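Local coordinates for uncharacterized protein (Bombyx mori, PDB 5AZ0) that probably catalyses the NAD(P)H-dependent reduction of carbonyl compounds, as an aldo-keto reductase of the silkworm, at residues P246-I251 with A301-F306; G252-K257 with Q294-D299. One frame throughout, in Å; residues are numbered along the deposited sequence.

Contact 1. Residues P246-I251 with A301-F306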
# COMPACT_ATOMS: atom_id res chain seq x y z
N PRO A 246 -25.38 11.76 -1.21
CA PRO A 246 -26.22 11.96 -0.05
C PRO A 246 -26.18 10.88 1.00
O PRO A 246 -26.24 11.22 2.21
CB PRO A 246 -27.65 12.09 -0.66
CG PRO A 246 -27.41 12.67 -2.00
CD PRO A 246 -26.11 12.05 -2.47
N ALA A 247 -26.10 9.60 0.60
CA ALA A 247 -26.02 8.53 1.63
C ALA A 247 -24.69 8.61 2.43
O ALA A 247 -24.67 8.31 3.60
CB ALA A 247 -26.21 7.13 1.03
N MET A 248 -23.60 8.95 1.75
CA MET A 248 -22.28 9.07 2.44
C MET A 248 -22.39 10.25 3.43
O MET A 248 -22.20 10.07 4.67
CB MET A 248 -21.16 9.30 1.42
CG MET A 248 -20.78 8.13 0.52
SD MET A 248 -20.24 6.71 1.46
CE MET A 248 -18.63 7.30 2.05
N LEU A 249 -22.84 11.40 2.91
CA LEU A 249 -23.09 12.62 3.80
C LEU A 249 -23.98 12.32 4.99
O LEU A 249 -23.70 12.73 6.15
CB LEU A 249 -23.64 13.80 3.00
CG LEU A 249 -22.77 14.30 1.81
CD1 LEU A 249 -23.62 14.98 0.75
CD2 LEU A 249 -21.64 15.22 2.25
N ALA A 250 -25.00 11.49 4.77
CA ALA A 250 -25.95 11.16 5.83
C ALA A 250 -25.33 10.31 6.88
O ALA A 250 -25.50 10.53 8.10
CB ALA A 250 -27.19 10.49 5.25
N ILE A 251 -24.60 9.29 6.43
CA ILE A 251 -23.77 8.48 7.38
C ILE A 251 -22.77 9.40 8.10
O ILE A 251 -22.60 9.30 9.32
CB ILE A 251 -23.08 7.27 6.68
CG1 ILE A 251 -24.16 6.29 6.14
CG2 ILE A 251 -22.16 6.52 7.63
CD1 ILE A 251 -23.75 5.47 4.95
N ALA A 301 -24.31 -2.09 5.82
CA ALA A 301 -25.05 -2.62 4.64
C ALA A 301 -25.15 -1.61 3.51
O ALA A 301 -24.95 -1.92 2.34
CB ALA A 301 -26.42 -3.17 5.03
N THR A 302 -25.39 -0.36 3.85
CA THR A 302 -25.42 0.70 2.82
C THR A 302 -24.08 0.84 2.09
O THR A 302 -24.01 0.92 0.79
CB THR A 302 -25.82 2.08 3.47
OG1 THR A 302 -27.08 1.98 4.17
CG2 THR A 302 -25.91 3.15 2.45
N LEU A 303 -23.01 0.90 2.89
CA LEU A 303 -21.69 1.12 2.30
C LEU A 303 -21.32 -0.08 1.42
O LEU A 303 -20.77 0.07 0.35
CB LEU A 303 -20.66 1.32 3.39
CG LEU A 303 -20.79 2.65 4.13
CD1 LEU A 303 -20.15 2.62 5.48
CD2 LEU A 303 -20.23 3.76 3.28
N ALA A 304 -21.68 -1.28 1.86
CA ALA A 304 -21.47 -2.48 1.05
C ALA A 304 -22.18 -2.42 -0.26
O ALA A 304 -21.73 -3.12 -1.17
CB ALA A 304 -21.88 -3.73 1.80
N GLN A 305 -23.26 -1.62 -0.42
CA GLN A 305 -23.97 -1.57 -1.72
C GLN A 305 -23.19 -0.88 -2.78
O GLN A 305 -23.50 -1.07 -3.98
CB GLN A 305 -25.37 -0.93 -1.69
CG GLN A 305 -26.39 -1.74 -0.90
CD GLN A 305 -27.67 -0.92 -0.64
OE1 GLN A 305 -27.80 -0.25 0.37
NE2 GLN A 305 -28.60 -0.96 -1.58
N PHE A 306 -22.18 -0.10 -2.41
CA PHE A 306 -21.37 0.53 -3.47
C PHE A 306 -20.46 -0.42 -4.25
O PHE A 306 -19.93 -0.04 -5.28
CB PHE A 306 -20.55 1.65 -2.85
CG PHE A 306 -21.37 2.84 -2.44
CD1 PHE A 306 -22.04 3.61 -3.41
CD2 PHE A 306 -21.43 3.24 -1.10
CE1 PHE A 306 -22.78 4.74 -3.07
CE2 PHE A 306 -22.16 4.38 -0.74
CZ PHE A 306 -22.85 5.12 -1.73

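Contact 2. Residues G252-K257 with Q294-D299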
# COMPACT_ATOMS: atom_id res chain seq x y z
N GLY A 252 -22.15 10.30 7.33
CA GLY A 252 -21.32 11.38 7.92
C GLY A 252 -21.97 12.09 9.11
O GLY A 252 -21.50 11.97 10.28
N ARG A 253 -23.09 12.76 8.84
CA ARG A 253 -23.79 13.53 9.91
C ARG A 253 -24.15 12.62 11.06
O ARG A 253 -24.05 13.00 12.22
CB ARG A 253 -25.03 14.25 9.39
CG ARG A 253 -24.76 15.38 8.40
CD ARG A 253 -26.08 16.06 7.99
NE ARG A 253 -26.92 15.18 7.16
CZ ARG A 253 -26.96 15.17 5.81
NH1 ARG A 253 -26.24 16.01 5.06
NH2 ARG A 253 -27.77 14.29 5.19
N LYS A 254 -24.55 11.41 10.77
CA LYS A 254 -24.89 10.54 11.88
C LYS A 254 -23.78 10.33 12.91
O LYS A 254 -24.03 10.34 14.09
CB LYS A 254 -25.40 9.21 11.35
CG LYS A 254 -25.76 8.21 12.40
CD LYS A 254 -26.33 6.96 11.75
CE LYS A 254 -26.47 5.88 12.80
NZ LYS A 254 -27.00 4.65 12.17
N TYR A 255 -22.54 10.13 12.47
CA TYR A 255 -21.44 9.84 13.44
C TYR A 255 -20.48 11.01 13.58
O TYR A 255 -19.55 10.96 14.38
CB TYR A 255 -20.67 8.59 13.04
CG TYR A 255 -21.49 7.35 12.84
CD1 TYR A 255 -21.79 6.51 13.88
CD2 TYR A 255 -21.95 7.03 11.59
CE1 TYR A 255 -22.53 5.34 13.68
CE2 TYR A 255 -22.69 5.89 11.36
CZ TYR A 255 -22.97 5.03 12.39
OH TYR A 255 -23.69 3.88 12.08
N GLY A 256 -20.70 12.06 12.80
CA GLY A 256 -20.01 13.32 13.02
C GLY A 256 -18.69 13.34 12.31
O GLY A 256 -17.70 13.74 12.86
N LYS A 257 -18.71 12.91 11.04
CA LYS A 257 -17.50 12.65 10.29
C LYS A 257 -17.70 13.09 8.90
O LYS A 257 -18.81 13.10 8.40
CB LYS A 257 -17.21 11.12 10.28
CG LYS A 257 -16.84 10.49 11.62
CD LYS A 257 -15.54 11.07 12.23
CE LYS A 257 -15.40 10.57 13.67
NZ LYS A 257 -14.07 10.68 14.31
N GLN A 294 -18.15 3.42 15.56
CA GLN A 294 -18.51 2.08 15.14
C GLN A 294 -19.67 2.29 14.17
O GLN A 294 -20.65 2.94 14.53
CB GLN A 294 -18.90 1.26 16.37
CG GLN A 294 -19.13 -0.24 16.15
CD GLN A 294 -17.83 -1.05 16.02
OE1 GLN A 294 -16.80 -0.70 16.61
NE2 GLN A 294 -17.89 -2.14 15.26
N LEU A 295 -19.53 1.83 12.92
CA LEU A 295 -20.60 1.89 11.93
C LEU A 295 -21.55 0.77 12.28
O LEU A 295 -21.10 -0.37 12.53
CB LEU A 295 -20.09 1.77 10.49
CG LEU A 295 -19.32 2.98 9.97
CD1 LEU A 295 -18.24 2.56 8.97
CD2 LEU A 295 -20.17 4.05 9.30
N ASP A 296 -22.86 1.07 12.32
CA ASP A 296 -23.83 0.02 12.71
C ASP A 296 -24.23 -0.80 11.48
O ASP A 296 -23.85 -0.46 10.35
CB ASP A 296 -25.03 0.57 13.51
CG ASP A 296 -25.91 1.49 12.71
OD1 ASP A 296 -26.09 1.29 11.48
OD2 ASP A 296 -26.39 2.44 13.35
N ASP A 297 -24.95 -1.88 11.74
CA ASP A 297 -25.27 -2.86 10.74
C ASP A 297 -25.92 -2.20 9.55
O ASP A 297 -25.63 -2.56 8.44
CB ASP A 297 -26.21 -3.94 11.29
CG ASP A 297 -25.58 -4.80 12.38
OD1 ASP A 297 -24.35 -5.01 12.35
OD2 ASP A 297 -26.32 -5.27 13.27
N GLU A 298 -26.79 -1.24 9.79
CA GLU A 298 -27.50 -0.53 8.69
C GLU A 298 -26.55 0.23 7.77
O GLU A 298 -26.66 0.17 6.52
CB GLU A 298 -28.54 0.44 9.28
CG GLU A 298 -29.46 1.11 8.25
CD GLU A 298 -30.25 2.31 8.82
OE1 GLU A 298 -30.61 2.28 10.02
OE2 GLU A 298 -30.52 3.26 8.05
N ASP A 299 -25.62 0.97 8.37
CA ASP A 299 -24.69 1.78 7.57
C ASP A 299 -23.59 0.94 6.84
O ASP A 299 -23.22 1.25 5.73
CB ASP A 299 -24.10 2.90 8.42
CG ASP A 299 -25.19 3.82 9.02
OD1 ASP A 299 -26.14 4.23 8.29
OD2 ASP A 299 -25.09 4.09 10.23

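Contact 1. Residues P246-I251 with A301-F306
A Met-aromatic contact between M248 and F306 stands at one end of a helix-helix interface on the outside of the aldo-keto reductase barrel. The sulfur M248 SD lies 3.7 Å from F306 CE2. It is 4.8 Å from the centroid of the F306 ring and 57° off the ring normal, so its approach is oblique. The M248 chain bends at chi2 (-60°) and again at chi3 (-71°), which brings the sulfur against both the ring and L303. M248 SD reaches L303 CD2 at 3.5 Å, and the two side chains cross at about a right angle. Helices 246-255 and 297-304 are probably the two extra helices that the family adds to its (beta/alpha)8 barrel. Helix 259-269 adds V259 against M248 and Y266 against L303. One turn on from M248, I251 points at the other helix. Its CD1 lies 4.0 Å from T302 CG2 and 4.2 Å from L303 CG. T302 turns its methyl to the interface (CG2 anti to the backbone N), while OG1 is hydrogen-bonded to the carbonyl oxygen of E298 in its own helix. On the partly exposed side, A247 CB meets the same methyl, T302 CG2, at 4.2 Å.

Contact 2. Residues G252-K257 with Q294-D299
Y255 reaches from the last turn of helix 246-255 to the start of helix 297-304. Its CB points toward segment 294-299. Farther along the ring, CE1 comes within 3.2 Å of the carbonyl oxygen Q294 O, and CE2 packs on L295 CD2 at 3.7 Å. K254 CG lies over one face of the ring, offset toward the rim. At the tip, Y255 OH accepts a hydrogen bond from D296 N at 2.9 Å, nearly straight (168°). OH also points to D299 OD2, which lies at the ring edge near its plane, but the 2.3 Å between them is too short to be trusted as a bond length. The ring and carboxylate planes are 85° apart. K254 has CG anti to the backbone N (chi1 179°) and an extended chain beyond it, which runs beside the tyrosine and brings NZ to two carboxylates. K254 NZ forms salt bridges with D296 OD2 at 2.6 Å and with D299 OD2 at 2.8 Å, meeting each oxygen on its syn side. Lysine and tyrosine thus converge on D299 OD2. Through its salt bridges the lysine would be expected to steady the negative charge of both aspartates. D296 is also the N-cap of helix 297-304, where its OD1 accepts from D299 N at 3.2 Å. The same residue therefore caps one helix and bridges to the other. Next to this polar cluster, L295 packs against Y266 of helix 259-269. These helices lie on the outside of the barrel of eight parallel strands.

In the fold
Following the chain from the N terminus, helix 246-255 comes after barrel strand 219-223. It supplies the first segments of both contacts, 246-251 and then 252-257. The chain goes on through helix 259-269, strand 273-274 and helix 281-287. It then returns at 294-299, where contact 2 closes the inner loop. Residues 301-306 follow and close the outer loop of contact 1, so contact 2 is nested within it. The centres of the two contacts lie about 9 Å apart. They meet through I251, which touches D299 and L295, and through L303, which touches L295. Together they tie helix 246-255 to helix 297-304 along an apolar stretch and a charged one.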